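Local coordinates for RIM-binding protein, isoform F (Drosophila melanogaster, PDB 6Q9M), which is an active-zone protein thought to couple synaptic vesicle recruitment to release sites, represented here by its central fibronectin type III array, at residues Ser111-Ser116 and Ala199-Leu204; His131-Asn136 and Tyr161-Arg166; Lys206-Pro211 and Arg287-Ala292; Pro212-Leu217 and Thr229-Asn234; Asp223-Val228 and Leu266-Lys271. One frame throughout, in Å; residues are numbered along the deposited sequence.

How the contacts relate
Contact 2 is the most buried of the five, a regular strand pair inside the four-stranded sheet of the second domain, with valines on one face and backbone bonds throughout. Contact 1 lies at that sheet's edge and is mostly a surface contact; the two meet where Asp-200 forms a salt bridge with Arg-162. Contacts 3, 4 and 5 belong to the third domain. Contacts 4 and 5 share strand 225-231, pairing it with 215-219 and 264-268 respectively, the first partly buried around Trp-230, the second at the surface with weaker bonds. Contact 3 joins two irregular loops by van der Waals packing, and Asp-210 there also touches Leu-204 of contact 1.

Contact 1. Residues Ser111-Ser116 and Ala199-Leu204; sequences SHITCS and ADFRTL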
# COMPACT_ATOMS: atom_id res chain seq x y z
N SER A 111 -3.72 2.16 6.22
CA SER A 111 -4.05 0.89 6.85
C SER A 111 -3.82 1.02 8.35
O SER A 111 -3.36 2.06 8.84
CB SER A 111 -3.23 -0.26 6.26
OG SER A 111 -1.85 -0.09 6.56
N HIS A 112 -4.16 -0.04 9.08
CA HIS A 112 -4.03 -0.06 10.54
C HIS A 112 -4.63 1.21 11.14
O HIS A 112 -4.00 1.93 11.93
CB HIS A 112 -2.57 -0.25 10.96
CG HIS A 112 -2.01 -1.58 10.56
ND1 HIS A 112 -1.26 -1.76 9.41
CD2 HIS A 112 -2.06 -2.79 11.17
CE1 HIS A 112 -0.88 -3.03 9.33
NE2 HIS A 112 -1.36 -3.67 10.39
N ILE A 113 -5.84 1.52 10.72
CA ILE A 113 -6.50 2.76 11.11
C ILE A 113 -7.07 2.61 12.51
O ILE A 113 -7.74 1.62 12.81
CB ILE A 113 -7.60 3.12 10.09
CG1 ILE A 113 -6.98 3.28 8.69
CG2 ILE A 113 -8.37 4.36 10.55
CD1 ILE A 113 -7.99 3.59 7.60
N THR A 114 -6.81 3.60 13.36
CA THR A 114 -7.43 3.68 14.67
C THR A 114 -8.19 5.01 14.76
O THR A 114 -8.33 5.74 13.77
CB THR A 114 -6.40 3.54 15.80
OG1 THR A 114 -5.53 4.68 15.81
CG2 THR A 114 -5.58 2.29 15.60
N CYS A 115 -8.65 5.35 15.97
CA CYS A 115 -9.33 6.63 16.14
C CYS A 115 -8.37 7.81 16.08
O CYS A 115 -8.82 8.95 15.94
CB CYS A 115 -10.10 6.66 17.46
SG CYS A 115 -9.17 6.05 18.84
N SER A 116 -7.06 7.57 16.20
CA SER A 116 -6.11 8.67 16.27
C SER A 116 -4.89 8.49 15.37
O SER A 116 -3.97 9.32 15.44
CB SER A 116 -5.63 8.84 17.70
OG SER A 116 -4.80 7.75 18.03
N ALA A 199 -4.72 9.39 -0.70
CA ALA A 199 -5.65 8.40 -0.18
C ALA A 199 -6.63 9.07 0.77
O ALA A 199 -6.24 9.94 1.57
CB ALA A 199 -4.92 7.27 0.55
N ASP A 200 -7.89 8.69 0.68
CA ASP A 200 -8.93 9.15 1.59
C ASP A 200 -9.28 8.03 2.56
O ASP A 200 -9.45 6.88 2.14
CB ASP A 200 -10.19 9.59 0.83
CG ASP A 200 -9.97 10.87 0.02
OD1 ASP A 200 -9.16 11.74 0.45
OD2 ASP A 200 -10.62 11.00 -1.04
N PHE A 201 -9.39 8.36 3.84
CA PHE A 201 -9.80 7.40 4.85
C PHE A 201 -10.44 8.15 6.01
O PHE A 201 -10.38 9.38 6.08
CB PHE A 201 -8.62 6.54 5.34
CG PHE A 201 -7.65 7.28 6.24
CD1 PHE A 201 -6.59 8.00 5.70
CD2 PHE A 201 -7.80 7.22 7.62
CE1 PHE A 201 -5.70 8.68 6.53
CE2 PHE A 201 -6.90 7.90 8.47
CZ PHE A 201 -5.86 8.64 7.92
N ARG A 202 -11.08 7.40 6.92
CA ARG A 202 -11.72 7.96 8.10
C ARG A 202 -11.18 7.28 9.35
O ARG A 202 -10.97 6.06 9.36
CB ARG A 202 -13.24 7.79 8.07
CG ARG A 202 -13.91 8.40 9.31
CD ARG A 202 -15.40 8.13 9.42
NE ARG A 202 -16.10 8.07 8.14
CZ ARG A 202 -16.89 9.03 7.69
NH1 ARG A 202 -17.07 10.13 8.41
NH2 ARG A 202 -17.51 8.90 6.52
N THR A 203 -10.95 8.05 10.42
CA THR A 203 -10.51 7.39 11.64
C THR A 203 -11.67 6.64 12.29
O THR A 203 -12.84 6.86 11.97
CB THR A 203 -9.88 8.39 12.61
OG1 THR A 203 -10.70 9.57 12.74
CG2 THR A 203 -8.50 8.78 12.12
N LEU A 204 -11.33 5.70 13.17
CA LEU A 204 -12.34 4.93 13.89
C LEU A 204 -13.02 5.81 14.94
O LEU A 204 -12.54 6.89 15.30
CB LEU A 204 -11.72 3.70 14.54
CG LEU A 204 -10.97 2.70 13.65
CD1 LEU A 204 -10.42 1.60 14.52
CD2 LEU A 204 -11.86 2.11 12.55
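Ile-113 is the first residue of 111-116 to reach 199-204, and it splits its branches between ring and backbone. CD1 slants onto the Phe-201 ring, 3.6 Å from CD2 of that ring. CG2, opposite the backbone N of Ile-113 (chi1 -59° places CG1 beside that N), lies 3.3 Å from Arg-202 O. Cutting the side chain back to an alanine here would probably deprive the Phe-201 ring of this apolar neighbour and open a gap beside the Arg-202 carbonyl. The carbonyl oxygen of Ile-113 meets the Leu-204 CD1 methyl at 3.2 Å. Thr-114 then supplies the hydrogen bond between the segments, Leu-204 N to Thr-114 O at 3.1 Å; the donor sits well above the carbonyl plane, although its N-H points nearly straight at the oxygen (163°). OG1 of Thr-114 accepts from Ser-116 N two residues on, an ST turn, and also bonds Ser-117 OG. Cys-115 rests its CB against Leu-204 O, 3.3 Å away. The loop between strands 106-111 and 118-123 is thus fastened to the end of edge strand 198-202, and Phe-201, packing on Ala-110 and Ala-118, bridges the two sheets of the fibronectin type III sandwich.

Contact 2. Residues His131-Asn136 and Tyr161-Arg166; sequences HVVCVN and YRVTVR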
# COMPACT_ATOMS: atom_id res chain seq x y z
N HIS A 131 10.68 11.55 0.87
CA HIS A 131 9.27 11.74 0.63
C HIS A 131 8.65 12.50 1.79
O HIS A 131 9.07 12.36 2.94
CB HIS A 131 8.57 10.41 0.39
CG HIS A 131 8.98 9.74 -0.88
ND1 HIS A 131 8.47 10.09 -2.11
CD2 HIS A 131 9.89 8.76 -1.11
CE1 HIS A 131 9.02 9.33 -3.04
NE2 HIS A 131 9.89 8.53 -2.46
N VAL A 132 7.63 13.30 1.46
CA VAL A 132 6.95 14.16 2.42
C VAL A 132 5.51 13.68 2.53
O VAL A 132 4.80 13.60 1.52
CB VAL A 132 7.00 15.63 1.97
CG1 VAL A 132 6.03 16.45 2.77
CG2 VAL A 132 8.40 16.19 2.12
N VAL A 133 5.08 13.38 3.75
CA VAL A 133 3.71 12.96 4.03
C VAL A 133 2.91 14.19 4.46
O VAL A 133 3.36 14.97 5.32
CB VAL A 133 3.67 11.86 5.09
CG1 VAL A 133 2.25 11.36 5.28
CG2 VAL A 133 4.62 10.71 4.69
N CYS A 134 1.75 14.39 3.83
CA CYS A 134 0.90 15.54 4.07
C CYS A 134 -0.49 15.04 4.42
O CYS A 134 -1.06 14.21 3.70
CB CYS A 134 0.86 16.44 2.84
SG CYS A 134 2.41 17.32 2.52
N VAL A 135 -1.03 15.54 5.53
CA VAL A 135 -2.38 15.21 5.96
C VAL A 135 -3.20 16.49 5.86
O VAL A 135 -2.83 17.51 6.45
CB VAL A 135 -2.40 14.64 7.38
CG1 VAL A 135 -3.75 14.00 7.69
CG2 VAL A 135 -1.29 13.62 7.54
N ASN A 136 -4.28 16.45 5.07
CA ASN A 136 -5.15 17.62 4.92
C ASN A 136 -4.34 18.88 4.60
O ASN A 136 -4.60 19.97 5.14
CB ASN A 136 -6.02 17.81 6.16
CG ASN A 136 -7.14 16.78 6.26
OD1 ASN A 136 -7.24 15.87 5.43
ND2 ASN A 136 -7.98 16.90 7.27
N TYR A 161 -9.78 12.14 6.46
CA TYR A 161 -8.45 12.65 6.19
C TYR A 161 -8.07 12.31 4.75
O TYR A 161 -8.39 11.23 4.25
CB TYR A 161 -7.44 12.07 7.16
CG TYR A 161 -7.60 12.60 8.56
CD1 TYR A 161 -7.22 13.91 8.87
CD2 TYR A 161 -8.15 11.81 9.57
CE1 TYR A 161 -7.36 14.39 10.15
CE2 TYR A 161 -8.31 12.30 10.86
CZ TYR A 161 -7.91 13.60 11.14
OH TYR A 161 -8.04 14.10 12.42
N ARG A 162 -7.42 13.26 4.10
CA ARG A 162 -6.78 13.05 2.81
C ARG A 162 -5.28 13.19 3.00
O ARG A 162 -4.80 14.26 3.40
CB ARG A 162 -7.28 14.06 1.79
CG ARG A 162 -6.53 14.01 0.47
CD ARG A 162 -7.33 14.71 -0.62
NE ARG A 162 -8.47 13.91 -1.06
CZ ARG A 162 -9.32 14.30 -1.99
NH1 ARG A 162 -9.15 15.49 -2.56
NH2 ARG A 162 -10.35 13.53 -2.36
N VAL A 163 -4.53 12.14 2.70
CA VAL A 163 -3.09 12.17 2.86
C VAL A 163 -2.45 11.98 1.50
O VAL A 163 -2.90 11.14 0.71
CB VAL A 163 -2.61 11.12 3.90
CG1 VAL A 163 -3.25 9.82 3.65
CG2 VAL A 163 -1.07 11.00 3.88
N THR A 164 -1.44 12.81 1.21
CA THR A 164 -0.67 12.77 -0.03
C THR A 164 0.79 12.51 0.29
O THR A 164 1.26 12.76 1.41
CB THR A 164 -0.79 14.09 -0.80
OG1 THR A 164 -0.08 15.10 -0.08
CG2 THR A 164 -2.24 14.52 -0.91
N VAL A 165 1.53 12.04 -0.71
CA VAL A 165 2.96 11.78 -0.60
C VAL A 165 3.65 12.35 -1.83
O VAL A 165 3.20 12.13 -2.95
CB VAL A 165 3.26 10.28 -0.44
CG1 VAL A 165 4.78 10.06 -0.33
CG2 VAL A 165 2.54 9.71 0.77
N ARG A 166 4.74 13.09 -1.62
CA ARG A 166 5.46 13.65 -2.74
C ARG A 166 6.96 13.49 -2.47
O ARG A 166 7.41 13.37 -1.32
CB ARG A 166 4.89 15.10 -2.96
CG ARG A 166 4.71 15.89 -1.64
CD ARG A 166 4.63 17.31 -2.04
NE ARG A 166 4.90 18.37 -1.07
CZ ARG A 166 5.98 18.69 -0.34
NH1 ARG A 166 7.24 18.38 -0.74
NH2 ARG A 166 5.78 19.69 0.53
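Arg-166 lays its guanidinium over Val-132, the two side chains running side by side in the same direction, with Val-132 CG1 3.8 Å above one face of the group and offset toward its rim. The arginine chain is extended from CG to NE, and its NH2 forms a salt bridge with Glu-139 on the adjoining strand 138-143. On the same face of the sheet, Cys-134 CB touches Thr-164 OG1 at 3.3 Å. Beneath these side chains the backbones form antiparallel hydrogen-bonded pairs, Val-132 with Arg-166 and Cys-134 with Thr-164. Strands 131-135 and 160-167 are the middle two of a four-stranded sheet, the C and F strands of a fibronectin type III domain. The other face, turned to Trp-122 and Ile-120 of strand 118-123, is lined by valines: Val-133, with CG1 anti to its backbone N (chi1 -176°), slants across Val-163, CG1 to CG2 3.6 Å. Farther along, Val-135 CG1 packs on Tyr-161 CD1 at 3.7 Å, while the OH of Tyr-161 bonds Ala-156 N, as in the tyrosine corner of this fold. Asn-136 finishes the pairing with two bonds to one residue: its N donates to Arg-162 O at 2.8 Å, and Arg-162 N donates to Asn-136 OD1 at 2.9 Å, almost perfectly straight (177°). The Asn-136 amide is inclined 30° to the Tyr-161 ring plane, with ND2 3.5 Å from CD1.

Contact 3. Residues Lys206-Pro211 and Arg287-Ala292; sequences KGLPDP and RDSQSA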
# COMPACT_ATOMS: atom_id res chain seq x y z
N LYS A 206 -14.37 6.69 18.71
CA LYS A 206 -13.80 6.54 20.04
C LYS A 206 -14.60 5.57 20.90
O LYS A 206 -14.10 4.50 21.29
CB LYS A 206 -13.73 7.91 20.71
CG LYS A 206 -15.05 8.67 20.65
CD LYS A 206 -14.90 10.15 20.31
CE LYS A 206 -16.17 10.67 19.63
NZ LYS A 206 -16.31 10.13 18.23
N GLY A 207 -15.84 5.92 21.22
CA GLY A 207 -16.59 5.13 22.19
C GLY A 207 -17.64 4.18 21.67
O GLY A 207 -18.22 3.41 22.45
N LEU A 208 -17.93 4.24 20.38
CA LEU A 208 -19.02 3.45 19.85
C LEU A 208 -18.59 2.66 18.62
O LEU A 208 -17.59 3.00 17.97
CB LEU A 208 -20.20 4.36 19.50
CG LEU A 208 -21.18 4.62 20.64
CD1 LEU A 208 -20.66 5.66 21.62
CD2 LEU A 208 -22.51 5.00 20.09
N PRO A 209 -19.30 1.57 18.31
CA PRO A 209 -18.88 0.73 17.18
C PRO A 209 -18.78 1.47 15.87
O PRO A 209 -19.25 2.61 15.72
CB PRO A 209 -20.00 -0.32 17.10
CG PRO A 209 -20.62 -0.35 18.43
CD PRO A 209 -20.17 0.84 19.24
N ASP A 210 -18.19 0.81 14.90
CA ASP A 210 -17.94 1.41 13.61
C ASP A 210 -18.79 0.74 12.54
O ASP A 210 -19.00 -0.48 12.56
CB ASP A 210 -16.46 1.29 13.24
CG ASP A 210 -15.63 2.41 13.82
OD1 ASP A 210 -15.93 3.60 13.53
OD2 ASP A 210 -14.70 2.11 14.59
N PRO A 211 -19.32 1.52 11.60
CA PRO A 211 -20.19 0.95 10.58
C PRO A 211 -19.39 0.08 9.63
O PRO A 211 -18.16 0.27 9.48
CB PRO A 211 -20.77 2.18 9.87
CG PRO A 211 -19.80 3.32 10.21
CD PRO A 211 -19.21 3.00 11.54
N ARG A 287 -22.41 -4.61 22.04
CA ARG A 287 -22.88 -5.25 23.26
C ARG A 287 -23.99 -4.45 23.95
O ARG A 287 -24.91 -5.04 24.52
CB ARG A 287 -21.71 -5.48 24.22
CG ARG A 287 -20.93 -4.22 24.68
CD ARG A 287 -19.90 -3.74 23.65
NE ARG A 287 -18.92 -2.80 24.19
CZ ARG A 287 -18.36 -1.82 23.48
NH1 ARG A 287 -17.47 -1.01 24.04
NH2 ARG A 287 -18.70 -1.64 22.20
N ASP A 288 -23.93 -3.11 23.89
CA ASP A 288 -25.02 -2.29 24.40
C ASP A 288 -25.46 -1.18 23.45
O ASP A 288 -26.27 -0.34 23.86
CB ASP A 288 -24.64 -1.67 25.75
CG ASP A 288 -24.15 -2.69 26.77
OD1 ASP A 288 -22.99 -3.14 26.66
OD2 ASP A 288 -24.91 -3.03 27.69
N SER A 289 -24.99 -1.14 22.20
CA SER A 289 -25.31 -0.01 21.34
C SER A 289 -25.10 -0.38 19.87
O SER A 289 -24.52 -1.42 19.56
CB SER A 289 -24.47 1.22 21.72
OG SER A 289 -24.77 2.31 20.87
N GLN A 290 -25.49 0.52 18.98
CA GLN A 290 -25.38 0.40 17.55
C GLN A 290 -24.57 1.60 17.04
O GLN A 290 -24.72 2.74 17.49
CB GLN A 290 -26.79 0.27 16.90
CG GLN A 290 -27.72 1.48 16.93
CD GLN A 290 -27.52 2.51 15.81
OE1 GLN A 290 -27.71 2.23 14.67
NE2 GLN A 290 -27.35 3.74 16.18
N SER A 291 -23.62 1.31 16.15
CA SER A 291 -22.78 2.27 15.45
C SER A 291 -23.58 3.31 14.67
O SER A 291 -24.78 3.16 14.45
CB SER A 291 -21.84 1.55 14.47
OG SER A 291 -22.51 1.21 13.29
N ALA A 292 -22.91 4.39 14.26
CA ALA A 292 -23.49 5.28 13.27
C ALA A 292 -23.65 4.56 11.93
O ALA A 292 -23.12 3.46 11.70
CB ALA A 292 -22.60 6.51 13.09
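Pro-209 and Ser-291 bring together two irregular loops of the third, RIMBP2-like immunoglobulin-like domain, one leading toward strand 215-219 and the other following strand 283-286. The contact between them is one of van der Waals touches. Carbon meets carbon where Pro-209 CB lies 3.7 Å from Ser-291 CB. A second group sets carbon against oxygen: Ser-291 CB is 3.1 Å from Pro-209 O, Pro-211 CB sits 3.2 Å from Ala-292 O, and Leu-208 brings CD2 to 3.6 Å from Ser-289 OG. Apart from these, Arg-287 NH2 makes a long approach to Pro-209 CD, at 4.1 Å. The polar bonds belong to one segment or to the surroundings. Ser-291 OG, which chi1 of 80° sets near both its own N and its carbonyl carbon, receives a bond from Thr-284 N and donates one to Ala-292 O at 2.8 Å. The carbonyl oxygen of Asp-210 accepts from Thr-284 OG1; strand 283-286 therefore grips both loops through one residue, on the first by its side chain and on the second by its backbone N-H. An alanine in place of Ser-291 is likely to leave the Thr-284 N-H and the Ala-292 carbonyl without this shared hydroxyl. Across the contact, the same Ser-291 OG stands 3.6 Å from Pro-211 CA.

Contact 4. Residues Pro212-Leu217 and Thr229-Asn234; sequences PQEIQL and TWQPVN
Gln-216 and Thr-229 form an antiparallel hydrogen-bonded pair near the open end of the beta hairpin built from strands 215-219 and 225-231, in the third domain. Each donates to the other: Gln-216 N to Thr-229 O and Thr-229 N to Gln-216 O are both 3.0 Å. Thr-229 O also receives the CA-H of Ile-215, at 3.3 Å from its CA. The chain turns a corner at Glu-214, which has a positive phi; before it, Gln-231 N donates to Gln-213 O at 2.8 Å with a nearly straight N-H (172°). Beside the corner, Glu-214 slants across Gln-231, its OE1 3.9 Å from the CB of that glutamine, with carboxylate and amide planes 59° apart. Pro-212, which is buried, lays CB against Trp-230 CD1 at 3.5 Å, approaching the indole obliquely. With chi1 of Trp-230 at 60°, CD1 is the indole atom nearest to the proline CB. The place of this residue in strand 225-231 is consistent with that of the core tryptophan of strand B in fibronectin type III domains. Trp-230 meets Tyr-245 of strand 242-246 edge-to-face and packs on Ala-265 of strand 264-268, while Pro-212 rests on Thr-284 of strand 283-286.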
# COMPACT_ATOMS: atom_id res chain seq x y z
N PRO A 212 -20.02 -0.90 8.98
CA PRO A 212 -19.31 -1.71 7.99
C PRO A 212 -18.95 -0.90 6.75
O PRO A 212 -19.59 0.10 6.42
CB PRO A 212 -20.31 -2.82 7.64
CG PRO A 212 -21.63 -2.25 7.97
CD PRO A 212 -21.40 -1.36 9.17
N GLN A 213 -17.93 -1.36 6.05
CA GLN A 213 -17.49 -0.75 4.81
C GLN A 213 -17.80 -1.67 3.64
O GLN A 213 -18.31 -2.79 3.81
CB GLN A 213 -16.00 -0.43 4.87
CG GLN A 213 -15.60 0.36 6.09
CD GLN A 213 -14.24 1.00 5.93
OE1 GLN A 213 -13.35 0.83 6.77
NE2 GLN A 213 -14.05 1.73 4.84
N GLU A 214 -17.47 -1.19 2.44
CA GLU A 214 -17.62 -1.94 1.20
C GLU A 214 -19.05 -2.45 1.04
O GLU A 214 -19.30 -3.61 0.69
CB GLU A 214 -16.61 -3.08 1.12
CG GLU A 214 -15.17 -2.61 0.96
CD GLU A 214 -14.16 -3.74 1.05
OE1 GLU A 214 -14.58 -4.92 1.08
OE2 GLU A 214 -12.95 -3.46 1.10
N ILE A 215 -20.00 -1.55 1.27
CA ILE A 215 -21.40 -1.88 1.07
C ILE A 215 -21.69 -1.94 -0.42
O ILE A 215 -21.35 -1.02 -1.17
CB ILE A 215 -22.29 -0.83 1.76
CG1 ILE A 215 -21.91 -0.69 3.23
CG2 ILE A 215 -23.75 -1.18 1.54
CD1 ILE A 215 -21.03 0.51 3.50
N GLN A 216 -22.33 -3.03 -0.85
CA GLN A 216 -22.80 -3.12 -2.22
C GLN A 216 -24.19 -3.74 -2.23
O GLN A 216 -24.66 -4.30 -1.23
CB GLN A 216 -21.86 -3.95 -3.11
CG GLN A 216 -20.42 -3.95 -2.66
CD GLN A 216 -19.57 -4.87 -3.49
OE1 GLN A 216 -20.07 -5.68 -4.28
NE2 GLN A 216 -18.25 -4.76 -3.32
N LEU A 217 -24.82 -3.68 -3.39
CA LEU A 217 -26.19 -4.15 -3.50
C LEU A 217 -26.42 -4.67 -4.91
O LEU A 217 -25.88 -4.13 -5.87
CB LEU A 217 -27.16 -3.01 -3.19
CG LEU A 217 -28.62 -3.39 -3.01
CD1 LEU A 217 -29.20 -2.59 -1.87
CD2 LEU A 217 -29.40 -3.17 -4.30
N THR A 229 -24.58 -6.64 0.62
CA THR A 229 -23.38 -7.22 1.21
C THR A 229 -22.53 -6.12 1.80
O THR A 229 -22.69 -4.94 1.46
CB THR A 229 -22.56 -7.99 0.17
OG1 THR A 229 -21.98 -7.05 -0.75
CG2 THR A 229 -23.44 -8.97 -0.59
N TRP A 230 -21.64 -6.50 2.71
CA TRP A 230 -20.75 -5.56 3.37
C TRP A 230 -19.59 -6.33 3.98
O TRP A 230 -19.65 -7.54 4.17
CB TRP A 230 -21.48 -4.76 4.45
CG TRP A 230 -22.04 -5.63 5.52
CD1 TRP A 230 -21.42 -6.04 6.67
CD2 TRP A 230 -23.33 -6.23 5.53
NE1 TRP A 230 -22.26 -6.86 7.40
CE2 TRP A 230 -23.44 -6.99 6.71
CE3 TRP A 230 -24.42 -6.19 4.65
CZ2 TRP A 230 -24.59 -7.69 7.02
CZ3 TRP A 230 -25.55 -6.88 4.97
CH2 TRP A 230 -25.63 -7.62 6.14
N GLN A 231 -18.52 -5.59 4.28
CA GLN A 231 -17.35 -6.18 4.92
C GLN A 231 -17.55 -6.25 6.43
O GLN A 231 -17.82 -5.22 7.06
CB GLN A 231 -16.10 -5.38 4.60
CG GLN A 231 -14.83 -5.91 5.29
CD GLN A 231 -13.92 -4.80 5.81
OE1 GLN A 231 -13.74 -3.76 5.17
NE2 GLN A 231 -13.34 -5.02 6.98
N PRO A 232 -17.45 -7.43 7.05
CA PRO A 232 -17.55 -7.52 8.51
C PRO A 232 -16.48 -6.64 9.16
O PRO A 232 -15.42 -6.38 8.58
CB PRO A 232 -17.32 -9.01 8.80
CG PRO A 232 -17.61 -9.70 7.49
CD PRO A 232 -17.20 -8.74 6.42
N VAL A 233 -16.76 -6.21 10.39
CA VAL A 233 -15.93 -5.18 11.02
C VAL A 233 -14.54 -5.72 11.37
O VAL A 233 -13.53 -5.05 11.13
CB VAL A 233 -16.64 -4.64 12.27
CG1 VAL A 233 -17.91 -3.94 11.88
CG2 VAL A 233 -16.95 -5.80 13.20
N ASN A 234 -14.48 -6.93 11.93
CA ASN A 234 -13.22 -7.54 12.33
C ASN A 234 -12.46 -6.65 13.32
O ASN A 234 -12.94 -6.36 14.41
CB ASN A 234 -12.35 -7.85 11.11
CG ASN A 234 -10.98 -8.36 11.48
OD1 ASN A 234 -10.80 -8.97 12.53
ND2 ASN A 234 -10.00 -8.11 10.62

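Contact 5. Residues Asp223-Val228 and Leu266-Lys271; sequences DGTILV and LIDIGK
Ile-226 and Ile-267 are the tight part of this contact: their side chains run alongside each other in the same direction, with Ile-226 CD1 only 3.4 Å from Ile-267 CG1. The first torsion turns CG1 to the same side in both (chi1 39° and 60°), which sets the two ethyl branches next to each other. On the face of Thr-225 and Leu-227, the exposed Leu-266 lays CD1 against Thr-225 CB at 3.4 Å, and its CB takes Leu-227 CD1 at 3.6 Å, the two leucines crossing at about a right angle. The main-chain pairing beneath is looser, as both bonds between Ile-226 and Ile-267 are weak and 3.5 Å long. At the solvent-exposed end the chains leave the strands in turns, yet the main-chain bond there, Ile-269 N to Gly-224 O at 3.0 Å and nearly along the C=O axis, is shorter than the two weak ones. Beyond it Asp-268 OD1 bonds Gly-270 N at 2.9 Å in an Asx turn that starts the exit from the strand. Asp-268 and Ile-269 are exposed, while Thr-225 OG1 finds its partner in Gln-222 O. Strand 225-231 here lies between 215-219 and 264-268, an order consistent with the A-B-E sheet of the fibronectin type III fold.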
# COMPACT_ATOMS: atom_id res chain seq x y z
N ASP A 223 -36.86 -12.88 -8.34
CA ASP A 223 -37.42 -11.55 -8.53
C ASP A 223 -38.05 -11.06 -7.23
O ASP A 223 -38.58 -11.84 -6.43
CB ASP A 223 -38.45 -11.56 -9.66
CG ASP A 223 -37.90 -12.21 -10.92
OD1 ASP A 223 -36.65 -12.26 -11.05
OD2 ASP A 223 -38.70 -12.66 -11.77
N GLY A 224 -37.96 -9.74 -7.01
CA GLY A 224 -38.45 -9.14 -5.80
C GLY A 224 -37.56 -9.34 -4.59
O GLY A 224 -38.02 -9.14 -3.46
N THR A 225 -36.32 -9.77 -4.79
CA THR A 225 -35.36 -9.89 -3.71
C THR A 225 -34.07 -9.18 -4.10
O THR A 225 -33.69 -9.18 -5.28
CB THR A 225 -35.08 -11.36 -3.37
OG1 THR A 225 -34.42 -11.99 -4.48
CG2 THR A 225 -36.38 -12.10 -3.05
N ILE A 226 -33.40 -8.57 -3.13
CA ILE A 226 -32.11 -7.94 -3.37
C ILE A 226 -31.12 -8.47 -2.35
O ILE A 226 -31.49 -8.83 -1.23
CB ILE A 226 -32.18 -6.40 -3.35
CG1 ILE A 226 -33.12 -5.91 -2.25
CG2 ILE A 226 -32.64 -5.87 -4.71
CD1 ILE A 226 -32.52 -5.95 -0.86
N LEU A 227 -29.85 -8.54 -2.75
CA LEU A 227 -28.78 -8.99 -1.88
C LEU A 227 -27.83 -7.84 -1.57
O LEU A 227 -27.07 -7.40 -2.44
CB LEU A 227 -28.04 -10.17 -2.50
CG LEU A 227 -27.09 -10.82 -1.49
CD1 LEU A 227 -27.81 -11.91 -0.73
CD2 LEU A 227 -25.86 -11.36 -2.20
N VAL A 228 -27.87 -7.37 -0.33
CA VAL A 228 -26.94 -6.36 0.15
C VAL A 228 -25.81 -7.08 0.88
O VAL A 228 -26.05 -8.03 1.63
CB VAL A 228 -27.65 -5.34 1.07
CG1 VAL A 228 -28.52 -6.05 2.09
CG2 VAL A 228 -26.63 -4.43 1.76
N LEU A 266 -30.44 -10.90 2.54
CA LEU A 266 -31.32 -11.03 1.38
C LEU A 266 -32.77 -10.92 1.85
O LEU A 266 -33.25 -11.80 2.58
CB LEU A 266 -31.08 -12.35 0.67
CG LEU A 266 -32.22 -12.92 -0.18
CD1 LEU A 266 -32.38 -12.07 -1.39
CD2 LEU A 266 -31.88 -14.33 -0.58
N ILE A 267 -33.47 -9.88 1.43
CA ILE A 267 -34.83 -9.61 1.88
C ILE A 267 -35.79 -9.75 0.71
O ILE A 267 -35.42 -9.54 -0.45
CB ILE A 267 -34.98 -8.21 2.54
CG1 ILE A 267 -34.63 -7.04 1.59
CG2 ILE A 267 -34.13 -8.12 3.80
CD1 ILE A 267 -35.71 -6.64 0.57
N ASP A 268 -37.01 -10.17 1.02
CA ASP A 268 -38.09 -10.15 0.04
C ASP A 268 -38.85 -8.85 0.24
O ASP A 268 -39.42 -8.63 1.31
CB ASP A 268 -39.02 -11.36 0.19
CG ASP A 268 -40.01 -11.47 -0.96
OD1 ASP A 268 -40.99 -10.69 -0.97
OD2 ASP A 268 -39.79 -12.31 -1.86
N ILE A 269 -38.84 -7.99 -0.78
CA ILE A 269 -39.49 -6.68 -0.68
C ILE A 269 -40.95 -6.80 -0.27
O ILE A 269 -41.48 -5.93 0.43
CB ILE A 269 -39.34 -5.90 -2.00
CG1 ILE A 269 -39.93 -6.68 -3.17
CG2 ILE A 269 -37.88 -5.55 -2.25
CD1 ILE A 269 -41.23 -6.12 -3.72
N GLY A 270 -41.64 -7.86 -0.71
CA GLY A 270 -43.05 -7.97 -0.39
C GLY A 270 -43.30 -8.21 1.09
O GLY A 270 -44.09 -7.50 1.72
N LYS A 271 -42.63 -9.21 1.66
CA LYS A 271 -42.86 -9.58 3.05
C LYS A 271 -41.94 -8.82 4.01
O LYS A 271 -42.09 -7.62 4.22
CB LYS A 271 -42.71 -11.09 3.23
CG LYS A 271 -44.00 -11.86 2.93
CD LYS A 271 -43.94 -13.31 3.41
CE LYS A 271 -45.24 -14.05 3.08
NZ LYS A 271 -45.87 -13.58 1.80